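Local coordinates for protein inositol monophosphatase (Zymomonas mobilis, PDB 4N81) that probably acts as a magnesium-dependent phosphatase that removes phosphate from inositol monophosphate or related sugar phosphates, at residues H152-T157 / C178-L183; P148-A153 / C198-E203; E7-L12 / Q60-D65; R81-D86 / I105-D110. All blocks are in the same frame, centred on the assembly; numbering follows the deposited sequence.

Along the chain, interaction 3 closes first, interaction 4 follows, and interactions 1 and 2 come later, both starting round His152 and Ala153. They form two clusters on opposite sides of the chain's centre. Interactions 1 and 2, centres 6 Å apart, cover strands 180-183, 154-157 and 200-203, from the edge to the middle of the five-stranded sheet, and both touch the second subunit. Interaction 3 joins helix 7-24 to the end of helix 42-61; interaction 4, 11 Å away between centres, pairs two strands of the seven-stranded sheet, and Asp65 links them by bonding Trp83 and Arg81. Centres of interactions 1 and 4 are 30 Å apart. Interaction 4 leads into the predicted magnesium site; interaction 3 lies away from it.

Interaction 1: residues H152-T157 / C178-L183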
loop_
_atom_site.group_PDB
_atom_site.type_symbol
_atom_site.label_atom_id
_atom_site.label_comp_id
_atom_site.label_asym_id
_atom_site.label_seq_id
_atom_site.Cartn_x
_atom_site.Cartn_y
_atom_site.Cartn_z
ATOM N N HIS A 152 -9.805 -14.816 13.259
ATOM C CA HIS A 152 -9.357 -13.521 13.796
ATOM C C HIS A 152 -8.153 -12.933 13.096
ATOM O O HIS A 152 -7.704 -11.794 13.406
ATOM C CB HIS A 152 -9.058 -13.615 15.304
ATOM C CG HIS A 152 -10.281 -13.813 16.142
ATOM N ND1 HIS A 152 -11.118 -12.781 16.499
ATOM C CD2 HIS A 152 -10.819 -14.936 16.665
ATOM C CE1 HIS A 152 -12.130 -13.268 17.197
ATOM N NE2 HIS A 152 -11.956 -14.572 17.336
ATOM N N ALA A 153 -7.601 -13.688 12.151
ATOM C CA ALA A 153 -6.321 -13.307 11.562
ATOM C C ALA A 153 -6.456 -12.329 10.365
ATOM O O ALA A 153 -7.372 -12.448 9.549
ATOM C CB ALA A 153 -5.556 -14.556 11.113
ATOM N N LEU A 154 -5.509 -11.398 10.279
ATOM C CA LEU A 154 -5.342 -10.582 9.082
ATOM C C LEU A 154 -4.266 -11.205 8.202
ATOM O O LEU A 154 -3.164 -11.439 8.662
ATOM C CB LEU A 154 -4.894 -9.183 9.474
ATOM C CG LEU A 154 -4.648 -8.182 8.367
ATOM C CD1 LEU A 154 -5.845 -8.137 7.462
ATOM C CD2 LEU A 154 -4.540 -6.798 9.057
ATOM N N LEU A 155 -4.634 -11.490 6.943
ATOM C CA LEU A 155 -3.780 -12.186 5.986
ATOM C C LEU A 155 -3.360 -11.123 4.957
ATOM O O LEU A 155 -4.157 -10.269 4.627
ATOM C CB LEU A 155 -4.627 -13.229 5.236
ATOM C CG LEU A 155 -4.037 -13.972 4.008
ATOM C CD1 LEU A 155 -2.799 -14.816 4.408
ATOM C CD2 LEU A 155 -5.170 -14.881 3.416
ATOM N N ALA A 156 -2.156 -11.203 4.421
ATOM C CA ALA A 156 -1.778 -10.278 3.355
ATOM C C ALA A 156 -1.121 -11.079 2.265
ATOM O O ALA A 156 -0.499 -12.143 2.516
ATOM C CB ALA A 156 -0.727 -9.225 3.891
ATOM N N THR A 157 -1.221 -10.551 1.053
ATOM C CA THR A 157 -0.411 -11.111 -0.053
ATOM C C THR A 157 -0.264 -10.005 -1.114
ATOM O O THR A 157 -1.088 -9.078 -1.145
ATOM C CB THR A 157 -1.054 -12.330 -0.725
ATOM O OG1 THR A 157 -0.042 -13.035 -1.506
ATOM C CG2 THR A 157 -2.252 -11.931 -1.672
ATOM N N CYS A 178 -9.934 -16.466 6.803
ATOM C CA CYS A 178 -9.365 -15.355 7.608
ATOM C C CYS A 178 -10.342 -14.218 7.831
ATOM O O CYS A 178 -11.355 -14.123 7.127
ATOM C CB CYS A 178 -8.068 -14.810 7.002
ATOM S SG CYS A 178 -6.750 -16.141 7.060
ATOM N N ARG A 179 -10.069 -13.388 8.836
ATOM C CA ARG A 179 -10.951 -12.268 9.168
ATOM C C ARG A 179 -10.887 -11.179 8.072
ATOM O O ARG A 179 -11.882 -10.557 7.737
ATOM C CB ARG A 179 -10.459 -11.610 10.465
ATOM C CG ARG A 179 -11.391 -10.448 10.963
ATOM C CD ARG A 179 -10.642 -9.078 11.057
ATOM N NE ARG A 179 -10.363 -8.672 12.445
ATOM C CZ ARG A 179 -10.287 -7.416 12.907
ATOM N NH1 ARG A 179 -10.467 -6.369 12.124
ATOM N NH2 ARG A 179 -10.047 -7.210 14.192
ATOM N N ASP A 180 -9.696 -10.909 7.571
ATOM C CA ASP A 180 -9.571 -9.928 6.483
ATOM C C ASP A 180 -8.312 -10.177 5.724
ATOM O O ASP A 180 -7.403 -10.789 6.269
ATOM C CB ASP A 180 -9.470 -8.494 6.983
ATOM C CG ASP A 180 -9.708 -7.478 5.822
ATOM O OD1 ASP A 180 -10.488 -7.811 4.875
ATOM O OD2 ASP A 180 -9.087 -6.389 5.822
ATOM N N THR A 181 -8.285 -9.728 4.469
ATOM C CA THR A 181 -7.081 -9.900 3.646
ATOM C C THR A 181 -6.674 -8.546 3.081
ATOM O O THR A 181 -7.542 -7.838 2.526
ATOM C CB THR A 181 -7.406 -10.896 2.483
ATOM O OG1 THR A 181 -7.698 -12.186 3.061
ATOM C CG2 THR A 181 -6.214 -11.055 1.567
ATOM N N LEU A 182 -5.401 -8.169 3.202
ATOM C CA LEU A 182 -4.984 -6.895 2.610
ATOM C C LEU A 182 -4.073 -7.245 1.462
ATOM O O LEU A 182 -3.392 -8.279 1.494
ATOM C CB LEU A 182 -4.210 -6.051 3.612
ATOM C CG LEU A 182 -5.117 -5.294 4.625
ATOM C CD1 LEU A 182 -4.228 -4.545 5.648
ATOM C CD2 LEU A 182 -6.092 -4.302 3.882
ATOM N N LEU A 183 -4.076 -6.398 0.441
ATOM C CA LEU A 183 -3.382 -6.739 -0.796
ATOM C C LEU A 183 -2.312 -5.722 -1.156
ATOM O O LEU A 183 -2.388 -4.561 -0.751
ATOM C CB LEU A 183 -4.431 -6.805 -1.939
ATOM C CG LEU A 183 -5.489 -7.914 -1.706
ATOM C CD1 LEU A 183 -6.573 -7.775 -2.783
ATOM C CD2 LEU A 183 -4.805 -9.319 -1.755
#
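The carbonyl O of His152 stands obliquely to the guanidinium of Arg179. The carboxylate of Asp180 has Leu154 CD1 4.0 Å from its OD2, and that same oxygen forms a salt bridge to Arg92 of the second subunit. Strands 154-157 and 180-183 run parallel. Leu155 bonds both ways, its N to Asp180 O at 2.9 Å and its O to Leu182 N at 2.8 Å. Thr157 N then reaches Leu182 O, and at the start of the ladder Ala153 O takes Arg179 N, with a weak second bond from Asp180 N.

On the face of Leu154, Asp180 and Leu182, Leu154 CD1 lies over the Asp180 backbone, 3.3 Å from its O, and the same methyl is 4.1 Å from Leu182 CG. On the opposite face Leu155 and Thr181 lie side by side, CD2 to OG1 3.7 Å. Thr157 holds its OG1 anti to the backbone N (chi1 -163°), which sends the hydroxyl to Val202 O and CG2 to Leu183 CD2, 3.7 Å away. Phe171 of helix 165-175 covers Leu155, Thr157 and Thr181, completing a beta-alpha-beta crossover from strand 154-157 to strand 180-183.

Interaction 2: residues P148-A153 / C198-E203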
loop_
_atom_site.group_PDB
_atom_site.type_symbol
_atom_site.label_atom_id
_atom_site.label_comp_id
_atom_site.label_asym_id
_atom_site.label_seq_id
_atom_site.Cartn_x
_atom_site.Cartn_y
_atom_site.Cartn_z
ATOM N N PRO A 148 -5.601 -15.946 18.074
ATOM C CA PRO A 148 -6.286 -17.178 18.516
ATOM C C PRO A 148 -6.611 -18.220 17.429
ATOM O O PRO A 148 -6.602 -19.413 17.706
ATOM C CB PRO A 148 -7.531 -16.647 19.231
ATOM C CG PRO A 148 -7.866 -15.385 18.527
ATOM C CD PRO A 148 -6.468 -14.767 18.200
ATOM N N ALA A 149 -6.931 -17.758 16.212
ATOM C CA ALA A 149 -7.525 -18.645 15.193
ATOM C C ALA A 149 -7.543 -17.886 13.872
ATOM O O ALA A 149 -7.544 -16.652 13.877
ATOM C CB ALA A 149 -8.986 -19.015 15.570
ATOM N N LEU A 150 -7.705 -18.601 12.753
ATOM C CA LEU A 150 -7.769 -17.932 11.446
ATOM C C LEU A 150 -8.881 -16.939 11.318
ATOM O O LEU A 150 -8.706 -15.908 10.694
ATOM C CB LEU A 150 -7.992 -18.963 10.344
ATOM C CG LEU A 150 -6.849 -19.934 10.151
ATOM C CD1 LEU A 150 -7.204 -20.867 8.918
ATOM C CD2 LEU A 150 -5.552 -19.150 9.881
ATOM N N ASP A 151 -10.007 -17.195 11.981
ATOM C CA ASP A 151 -11.129 -16.279 11.800
ATOM C C ASP A 151 -10.905 -14.934 12.510
ATOM O O ASP A 151 -11.741 -14.035 12.420
ATOM C CB ASP A 151 -12.490 -16.919 12.118
ATOM C CG ASP A 151 -12.628 -17.370 13.571
ATOM O OD1 ASP A 151 -11.761 -17.083 14.421
ATOM O OD2 ASP A 151 -13.640 -18.035 13.868
ATOM N N HIS A 152 -9.805 -14.816 13.259
ATOM C CA HIS A 152 -9.357 -13.521 13.796
ATOM C C HIS A 152 -8.153 -12.933 13.096
ATOM O O HIS A 152 -7.704 -11.794 13.406
ATOM C CB HIS A 152 -9.058 -13.615 15.304
ATOM C CG HIS A 152 -10.281 -13.813 16.142
ATOM N ND1 HIS A 152 -11.118 -12.781 16.499
ATOM C CD2 HIS A 152 -10.819 -14.936 16.665
ATOM C CE1 HIS A 152 -12.130 -13.268 17.197
ATOM N NE2 HIS A 152 -11.956 -14.572 17.336
ATOM N N ALA A 153 -7.601 -13.688 12.151
ATOM C CA ALA A 153 -6.321 -13.307 11.562
ATOM C C ALA A 153 -6.456 -12.329 10.365
ATOM O O ALA A 153 -7.372 -12.448 9.549
ATOM C CB ALA A 153 -5.556 -14.556 11.113
ATOM N N CYS A 198 0.022 -7.589 11.322
ATOM C CA CYS A 198 -0.483 -8.496 10.300
ATOM C C CYS A 198 -0.290 -9.907 10.906
ATOM O O CYS A 198 0.674 -10.066 11.648
ATOM C CB CYS A 198 0.461 -8.357 9.017
ATOM S SG CYS A 198 -0.156 -9.278 7.731
ATOM N N ASP A 199 -1.131 -10.920 10.609
ATOM C CA ASP A 199 -0.898 -12.239 11.253
ATOM C C ASP A 199 -0.331 -13.292 10.340
ATOM O O ASP A 199 0.357 -14.197 10.812
ATOM C CB ASP A 199 -2.219 -12.782 11.833
ATOM C CG ASP A 199 -2.825 -11.798 12.853
ATOM O OD1 ASP A 199 -3.850 -11.157 12.563
ATOM O OD2 ASP A 199 -2.167 -11.581 13.899
ATOM N N LEU A 200 -0.667 -13.212 9.050
ATOM C CA LEU A 200 -0.182 -14.210 8.078
ATOM C C LEU A 200 0.189 -13.500 6.785
ATOM O O LEU A 200 -0.490 -12.557 6.378
ATOM C CB LEU A 200 -1.339 -15.206 7.749
ATOM C CG LEU A 200 -1.690 -16.144 8.917
ATOM C CD1 LEU A 200 -3.053 -16.876 8.654
ATOM C CD2 LEU A 200 -0.615 -17.203 9.141
ATOM N N VAL A 201 1.260 -13.959 6.137
ATOM C CA VAL A 201 1.493 -13.583 4.764
ATOM C C VAL A 201 1.729 -14.900 4.015
ATOM O O VAL A 201 2.487 -15.735 4.480
ATOM C CB VAL A 201 2.774 -12.737 4.651
ATOM C CG1 VAL A 201 2.984 -12.312 3.160
ATOM C CG2 VAL A 201 2.701 -11.488 5.540
ATOM N N VAL A 202 1.103 -15.060 2.857
ATOM C CA VAL A 202 1.282 -16.274 2.055
ATOM C C VAL A 202 1.548 -15.825 0.632
ATOM O O VAL A 202 0.728 -15.098 0.053
ATOM C CB VAL A 202 -0.002 -17.167 2.081
ATOM C CG1 VAL A 202 0.126 -18.352 1.067
ATOM C CG2 VAL A 202 -0.230 -17.681 3.514
ATOM N N GLU A 203 2.683 -16.263 0.064
ATOM C CA GLU A 203 3.035 -15.896 -1.287
ATOM C C GLU A 203 3.638 -17.068 -2.023
ATOM O O GLU A 203 4.138 -18.038 -1.412
ATOM C CB GLU A 203 4.017 -14.708 -1.308
ATOM C CG GLU A 203 3.288 -13.407 -0.775
ATOM C CD GLU A 203 4.110 -12.126 -0.907
ATOM O OE1 GLU A 203 5.335 -12.169 -0.692
ATOM O OE2 GLU A 203 3.509 -11.083 -1.208
HETATM O O HOH W 1 -5.459 -10.756 14.768
#
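Apolar contact comes first: Leu150 and Leu200 cross at about a right angle, with CD2 of Leu150 3.6 Å from CD1 of Leu200. Leu200 CG stands beside its own backbone N (chi1 -70°), and CD1 from there also lies 4.2 Å from Ala153 CB. Helix 250-257 packs on both leucines, Ala253 on Leu200 and Ala256 on Leu150.

Close packing of a polar group on the backbone is the second kind. Asp199 sets its CB 3.8 Å from Ala153 CB and its OD1 3.4 Å from Ala153 CA, so the carboxylate lies against the backbone of Ala153, just after the short 3-10 turn. That turn is held by Ala153 N bonding to Leu150 O.

The third kind is water-mediated. A single water donates one hydrogen bond to His152 O and one to Asp199 OD1, each 2.8 Å from the water oxygen, and so bridges two acceptors that could not bond to each other.

Asp199 OD1 also accepts from Leu154 N, and its OD2 forms a salt bridge with Arg145. With so many donors round it, this buried carboxylate is probably ionised and ties the 3-10 turn to the start of strand 200-203.

Interaction 3: residues E7-L12 / Q60-D65; sequences EDDIRL and QERPED
Arg62, the first residue to leave helical geometry after helix 42-61, reaches across to Asp9 and Leu12 of helix 7-24; the two helices pack as a helical layer against the larger sheet of the layered alpha-beta-alpha-beta-alpha fold of this superfamily. Its CB points toward helix 7-24, and the chain bends at chi2 (-67°) instead of running straight out. CG then meets Leu12 CD2 at 3.5 Å. CD passes near Asp9 OD2, and beyond it NE donates to that oxygen at 2.9 Å, nearly along the C-O bond. CZ has Leu12 CD2 above it: the methyl sits 3.6 Å over the centre of one guanidinium face. NH1 turns back to Glu61 O at 3.0 Å in a straight bond (167°), though it approaches from above the carbonyl plane.

A side-on grip by NE and NH2 therefore puts two donors on a single oxygen, with the carboxylate and guanidinium planes 49° apart. The other oxygen, Asp9 OD1, pairs with Arg81, so Asp9 links two arginines. Leu12, coming from the opposite direction, covers the guanidinium and also packs on Ile57 and Leu58 of helix 42-61. With its face, NE, NH1 and NH2 all engaged, the guanidinium is held against rotation. A leucine in place of Arg62 would probably leave Asp9 OD2 without either of its donors here and Glu61 O without this bond, weakening the link between the helices. The second nitrogen of the grip, Arg62 NH2, lies 2.9 Å from Asp9 OD2 and, at the guanidinium edge, 3.5 Å from Asp8 O.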
loop_
_atom_site.group_PDB
_atom_site.type_symbol
_atom_site.label_atom_id
_atom_site.label_comp_id
_atom_site.label_asym_id
_atom_site.label_seq_id
_atom_site.Cartn_x
_atom_site.Cartn_y
_atom_site.Cartn_z
ATOM N N GLU A 7 28.221 -8.478 14.557
ATOM C CA GLU A 7 28.158 -7.021 14.727
ATOM C C GLU A 7 28.776 -6.256 13.540
ATOM O O GLU A 7 28.202 -5.266 13.048
ATOM C CB GLU A 7 28.933 -6.653 16.008
ATOM C CG GLU A 7 29.052 -5.176 16.320
ATOM C CD GLU A 7 29.993 -4.915 17.522
ATOM O OE1 GLU A 7 30.105 -5.811 18.397
ATOM O OE2 GLU A 7 30.621 -3.821 17.584
ATOM N N ASP A 8 29.925 -6.734 13.049
ATOM C CA ASP A 8 30.611 -6.025 11.958
ATOM C C ASP A 8 29.808 -6.070 10.659
ATOM O O ASP A 8 29.690 -5.061 9.922
ATOM C CB ASP A 8 31.978 -6.651 11.692
ATOM C CG ASP A 8 33.030 -6.200 12.693
ATOM O OD1 ASP A 8 32.845 -5.117 13.301
ATOM O OD2 ASP A 8 34.037 -6.928 12.858
ATOM N N ASP A 9 29.227 -7.249 10.403
ATOM C CA ASP A 9 28.378 -7.433 9.233
ATOM C C ASP A 9 27.097 -6.616 9.331
ATOM O O ASP A 9 26.571 -6.137 8.304
ATOM C CB ASP A 9 28.032 -8.917 9.021
ATOM C CG ASP A 9 29.265 -9.758 8.656
ATOM O OD1 ASP A 9 29.333 -10.945 9.056
ATOM O OD2 ASP A 9 30.141 -9.240 7.923
ATOM N N ILE A 10 26.586 -6.441 10.545
ATOM C CA ILE A 10 25.379 -5.603 10.705
ATOM C C ILE A 10 25.716 -4.153 10.366
ATOM O O ILE A 10 24.954 -3.436 9.689
ATOM C CB ILE A 10 24.880 -5.668 12.155
ATOM C CG1 ILE A 10 24.255 -7.037 12.451
ATOM C CG2 ILE A 10 23.809 -4.613 12.438
ATOM C CD1 ILE A 10 24.207 -7.297 13.979
ATOM N N ARG A 11 26.908 -3.730 10.800
ATOM C CA ARG A 11 27.295 -2.359 10.504
ATOM C C ARG A 11 27.468 -2.131 8.980
ATOM O O ARG A 11 27.006 -1.130 8.401
ATOM C CB ARG A 11 28.591 -2.016 11.275
ATOM C CG ARG A 11 29.066 -0.582 11.053
ATOM C CD ARG A 11 30.367 -0.308 11.888
ATOM N NE ARG A 11 30.381 -1.087 13.132
ATOM C CZ ARG A 11 31.255 -2.058 13.404
ATOM N NH1 ARG A 11 32.206 -2.363 12.520
ATOM N NH2 ARG A 11 31.191 -2.718 14.561
ATOM N N LEU A 12 28.090 -3.108 8.322
ATOM C CA LEU A 12 28.226 -3.022 6.873
ATOM C C LEU A 12 26.826 -3.015 6.223
ATOM O O LEU A 12 26.561 -2.259 5.296
ATOM C CB LEU A 12 28.988 -4.250 6.356
ATOM C CG LEU A 12 29.270 -4.320 4.845
ATOM C CD1 LEU A 12 29.896 -3.010 4.400
ATOM C CD2 LEU A 12 30.204 -5.503 4.475
ATOM N N GLN A 60 35.105 -4.486 -1.980
ATOM C CA GLN A 60 36.219 -4.017 -1.145
ATOM C C GLN A 60 36.252 -4.566 0.302
ATOM O O GLN A 60 37.318 -4.900 0.799
ATOM C CB GLN A 60 36.343 -2.488 -1.156
ATOM C CG GLN A 60 37.460 -1.991 -0.268
ATOM C CD GLN A 60 37.927 -0.581 -0.594
ATOM O OE1 GLN A 60 37.125 0.354 -0.664
ATOM N NE2 GLN A 60 39.234 -0.420 -0.795
ATOM N N GLU A 61 35.109 -4.628 0.986
ATOM C CA GLU A 61 35.091 -4.945 2.412
ATOM C C GLU A 61 34.857 -6.415 2.713
ATOM O O GLU A 61 35.149 -6.863 3.821
ATOM C CB GLU A 61 34.007 -4.155 3.152
ATOM C CG GLU A 61 33.909 -2.701 2.821
ATOM C CD GLU A 61 34.984 -1.897 3.473
ATOM O OE1 GLU A 61 35.732 -2.452 4.320
ATOM O OE2 GLU A 61 35.085 -0.701 3.127
ATOM N N ARG A 62 34.293 -7.170 1.771
ATOM C CA ARG A 62 34.128 -8.595 2.029
ATOM C C ARG A 62 34.599 -9.391 0.844
ATOM O O ARG A 62 33.826 -10.103 0.233
ATOM C CB ARG A 62 32.658 -8.915 2.346
ATOM C CG ARG A 62 32.198 -8.274 3.641
ATOM C CD ARG A 62 32.891 -8.861 4.884
ATOM N NE ARG A 62 32.215 -8.385 6.084
ATOM C CZ ARG A 62 32.481 -7.234 6.688
ATOM N NH1 ARG A 62 33.446 -6.455 6.221
ATOM N NH2 ARG A 62 31.777 -6.856 7.757
ATOM N N PRO A 63 35.928 -9.342 0.580
ATOM C CA PRO A 63 36.510 -9.978 -0.605
ATOM C C PRO A 63 36.249 -11.469 -0.655
ATOM O O PRO A 63 36.096 -12.045 -1.734
ATOM C CB PRO A 63 38.011 -9.702 -0.453
ATOM C CG PRO A 63 38.083 -8.487 0.393
ATOM C CD PRO A 63 36.907 -8.563 1.340
ATOM N N GLU A 64 36.204 -12.100 0.509
ATOM C CA GLU A 64 36.002 -13.553 0.548
ATOM C C GLU A 64 34.533 -14.037 0.499
ATOM O O GLU A 64 34.285 -15.247 0.355
ATOM C CB GLU A 64 36.730 -14.140 1.758
ATOM C CG GLU A 64 38.169 -13.617 1.898
ATOM C CD GLU A 64 38.814 -14.044 3.203
ATOM O OE1 GLU A 64 38.151 -14.769 3.997
ATOM O OE2 GLU A 64 39.978 -13.644 3.442
ATOM N N ASP A 65 33.569 -13.121 0.661
ATOM C CA ASP A 65 32.151 -13.493 0.604
ATOM C C ASP A 65 31.576 -13.571 -0.813
ATOM O O ASP A 65 31.937 -12.778 -1.671
ATOM C CB ASP A 65 31.262 -12.510 1.421
ATOM C CG ASP A 65 31.611 -12.489 2.902
ATOM O OD1 ASP A 65 31.106 -11.576 3.590
ATOM O OD2 ASP A 65 32.384 -13.388 3.361
#

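Interaction 4: residues R81-D86 / I105-D110; sequences RLWVLD and IALVED
Leu107 stands over one face of the Trp83 indole, its CD1 4.0 Å from the centroid of the five-membered ring and 15° off the ring normal, a CH-pi contact. At the edge of the same ring Ile105 CG2 approaches Trp83 CZ3, also at 4.0 Å. Trp83 CG is anti to the carbonyl carbon (chi1 -68°), which lays the indole under Leu107 with its CZ3 edge against Ile105. Its NE1 bonds to Asp65 OD1, which probably helps to fix the rotation of the ring.

Further along that face, the other methyl of Leu107, CD2, lies 3.7 Å from Arg81 NH1. Arg81 and Glu109 lie side by side, CG to CG 3.9 Å; their ends form only a long ion pair, with a water between NH1 and OE1. Asp65 holds Arg81, and Tyr6 holds Glu109. Replacing Trp83 with an alanine would probably leave Leu107 CD1 and Ile105 CG2 without their ring partner and Asp65 OD1 without the indole N-H.

On the other face Val84 CG2 meets Val108 CG2 at 3.7 Å, and Phe208 packs on both. Leu82-Val108 and Val84-Ala106 are the hydrogen-bonded pairs of this antiparallel ladder, each joined by two bonds. Strand 81-86 ends at Asp86, where it opens into the Asp-Pro-Ile-Asp-Gly-Thr signature of the inositol monophosphatase family, whose aspartates are predicted to bind magnesium.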
loop_
_atom_site.group_PDB
_atom_site.type_symbol
_atom_site.label_atom_id
_atom_site.label_comp_id
_atom_site.label_asym_id
_atom_site.label_seq_id
_atom_site.Cartn_x
_atom_site.Cartn_y
_atom_site.Cartn_z
ATOM N N ARG A 81 29.542 -18.153 2.880
ATOM C CA ARG A 81 28.835 -16.884 3.196
ATOM C C ARG A 81 28.504 -16.121 1.904
ATOM O O ARG A 81 29.408 -15.871 1.075
ATOM C CB ARG A 81 29.703 -15.959 4.086
ATOM C CG ARG A 81 30.013 -16.502 5.505
ATOM C CD ARG A 81 31.148 -15.736 6.245
ATOM N NE ARG A 81 31.143 -14.290 5.996
ATOM C CZ ARG A 81 30.688 -13.361 6.833
ATOM N NH1 ARG A 81 30.185 -13.692 8.015
ATOM N NH2 ARG A 81 30.740 -12.086 6.488
ATOM N N LEU A 82 27.252 -15.703 1.752
ATOM C CA LEU A 82 26.814 -15.021 0.529
ATOM C C LEU A 82 25.979 -13.809 0.909
ATOM O O LEU A 82 25.063 -13.929 1.742
ATOM C CB LEU A 82 25.874 -15.923 -0.291
ATOM C CG LEU A 82 26.380 -17.256 -0.846
ATOM C CD1 LEU A 82 25.254 -17.937 -1.628
ATOM C CD2 LEU A 82 27.575 -17.011 -1.731
ATOM N N TRP A 83 26.203 -12.689 0.236
ATOM C CA TRP A 83 25.303 -11.545 0.364
ATOM C C TRP A 83 24.202 -11.590 -0.707
ATOM O O TRP A 83 24.482 -11.891 -1.879
ATOM C CB TRP A 83 26.110 -10.254 0.216
ATOM C CG TRP A 83 27.045 -10.056 1.381
ATOM C CD1 TRP A 83 28.302 -10.539 1.518
ATOM C CD2 TRP A 83 26.736 -9.361 2.599
ATOM N NE1 TRP A 83 28.826 -10.174 2.753
ATOM C CE2 TRP A 83 27.878 -9.445 3.429
ATOM C CE3 TRP A 83 25.603 -8.682 3.066
ATOM C CZ2 TRP A 83 27.920 -8.866 4.694
ATOM C CZ3 TRP A 83 25.647 -8.106 4.319
ATOM C CH2 TRP A 83 26.801 -8.205 5.122
ATOM N N VAL A 84 22.967 -11.270 -0.312
ATOM C CA VAL A 84 21.848 -11.298 -1.231
ATOM C C VAL A 84 21.284 -9.887 -1.223
ATOM O O VAL A 84 20.931 -9.403 -0.166
ATOM C CB VAL A 84 20.773 -12.304 -0.741
ATOM C CG1 VAL A 84 19.569 -12.365 -1.706
ATOM C CG2 VAL A 84 21.372 -13.706 -0.605
ATOM N N LEU A 85 21.251 -9.219 -2.385
ATOM C CA LEU A 85 20.778 -7.832 -2.484
ATOM C C LEU A 85 19.544 -7.734 -3.377
ATOM O O LEU A 85 19.501 -8.337 -4.447
ATOM C CB LEU A 85 21.868 -6.966 -3.108
ATOM C CG LEU A 85 23.254 -7.156 -2.474
ATOM C CD1 LEU A 85 24.292 -6.323 -3.182
ATOM C CD2 LEU A 85 23.241 -6.834 -0.994
ATOM N N ASP A 86 18.531 -7.005 -2.931
ATOM C CA ASP A 86 17.453 -6.601 -3.808
ATOM C C ASP A 86 17.256 -5.085 -3.623
ATOM O O ASP A 86 16.618 -4.667 -2.638
ATOM C CB ASP A 86 16.149 -7.349 -3.479
ATOM C CG ASP A 86 15.119 -7.235 -4.621
ATOM O OD1 ASP A 86 15.494 -6.681 -5.682
ATOM O OD2 ASP A 86 13.966 -7.706 -4.469
ATOM N N ILE A 105 18.616 -6.456 2.143
ATOM C CA ILE A 105 20.009 -6.923 2.183
ATOM C C ILE A 105 20.064 -8.131 3.130
ATOM O O ILE A 105 19.559 -8.071 4.260
ATOM C CB ILE A 105 20.890 -5.787 2.733
ATOM C CG1 ILE A 105 20.876 -4.595 1.747
ATOM C CG2 ILE A 105 22.346 -6.298 3.078
ATOM C CD1 ILE A 105 21.106 -3.255 2.397
ATOM N N ALA A 106 20.734 -9.195 2.734
ATOM C CA ALA A 106 20.810 -10.331 3.633
ATOM C C ALA A 106 22.194 -10.927 3.581
ATOM O O ALA A 106 22.864 -10.818 2.558
ATOM C CB ALA A 106 19.790 -11.365 3.227
ATOM N N LEU A 107 22.627 -11.510 4.705
ATOM C CA LEU A 107 23.826 -12.368 4.727
ATOM C C LEU A 107 23.323 -13.797 4.980
ATOM O O LEU A 107 22.490 -14.010 5.873
ATOM C CB LEU A 107 24.760 -11.970 5.875
ATOM C CG LEU A 107 25.985 -12.872 6.079
ATOM C CD1 LEU A 107 26.812 -12.974 4.779
ATOM C CD2 LEU A 107 26.867 -12.355 7.245
ATOM N N VAL A 108 23.871 -14.763 4.219
ATOM C CA VAL A 108 23.352 -16.106 4.168
ATOM C C VAL A 108 24.552 -17.024 4.409
ATOM O O VAL A 108 25.600 -16.800 3.820
ATOM C CB VAL A 108 22.729 -16.365 2.779
ATOM C CG1 VAL A 108 22.391 -17.812 2.610
ATOM C CG2 VAL A 108 21.475 -15.533 2.599
ATOM N N GLU A 109 24.412 -18.002 5.304
ATOM C CA GLU A 109 25.507 -18.954 5.572
ATOM C C GLU A 109 25.007 -20.374 5.423
ATOM O O GLU A 109 23.997 -20.715 6.033
ATOM C CB GLU A 109 26.006 -18.841 7.016
ATOM C CG GLU A 109 26.775 -17.590 7.334
ATOM C CD GLU A 109 27.319 -17.581 8.777
ATOM O OE1 GLU A 109 27.615 -16.487 9.268
ATOM O OE2 GLU A 109 27.463 -18.652 9.405
ATOM N N ASP A 110 25.753 -21.200 4.674
ATOM C CA ASP A 110 25.306 -22.565 4.379
ATOM C C ASP A 110 23.859 -22.554 3.841
ATOM O O ASP A 110 23.033 -23.419 4.173
ATOM C CB ASP A 110 25.406 -23.413 5.630
ATOM C CG ASP A 110 26.806 -23.370 6.246
ATOM O OD1 ASP A 110 26.876 -23.280 7.476
ATOM O OD2 ASP A 110 27.830 -23.394 5.516
HETATM O O HOH W 2 30.004 -15.906 9.701
#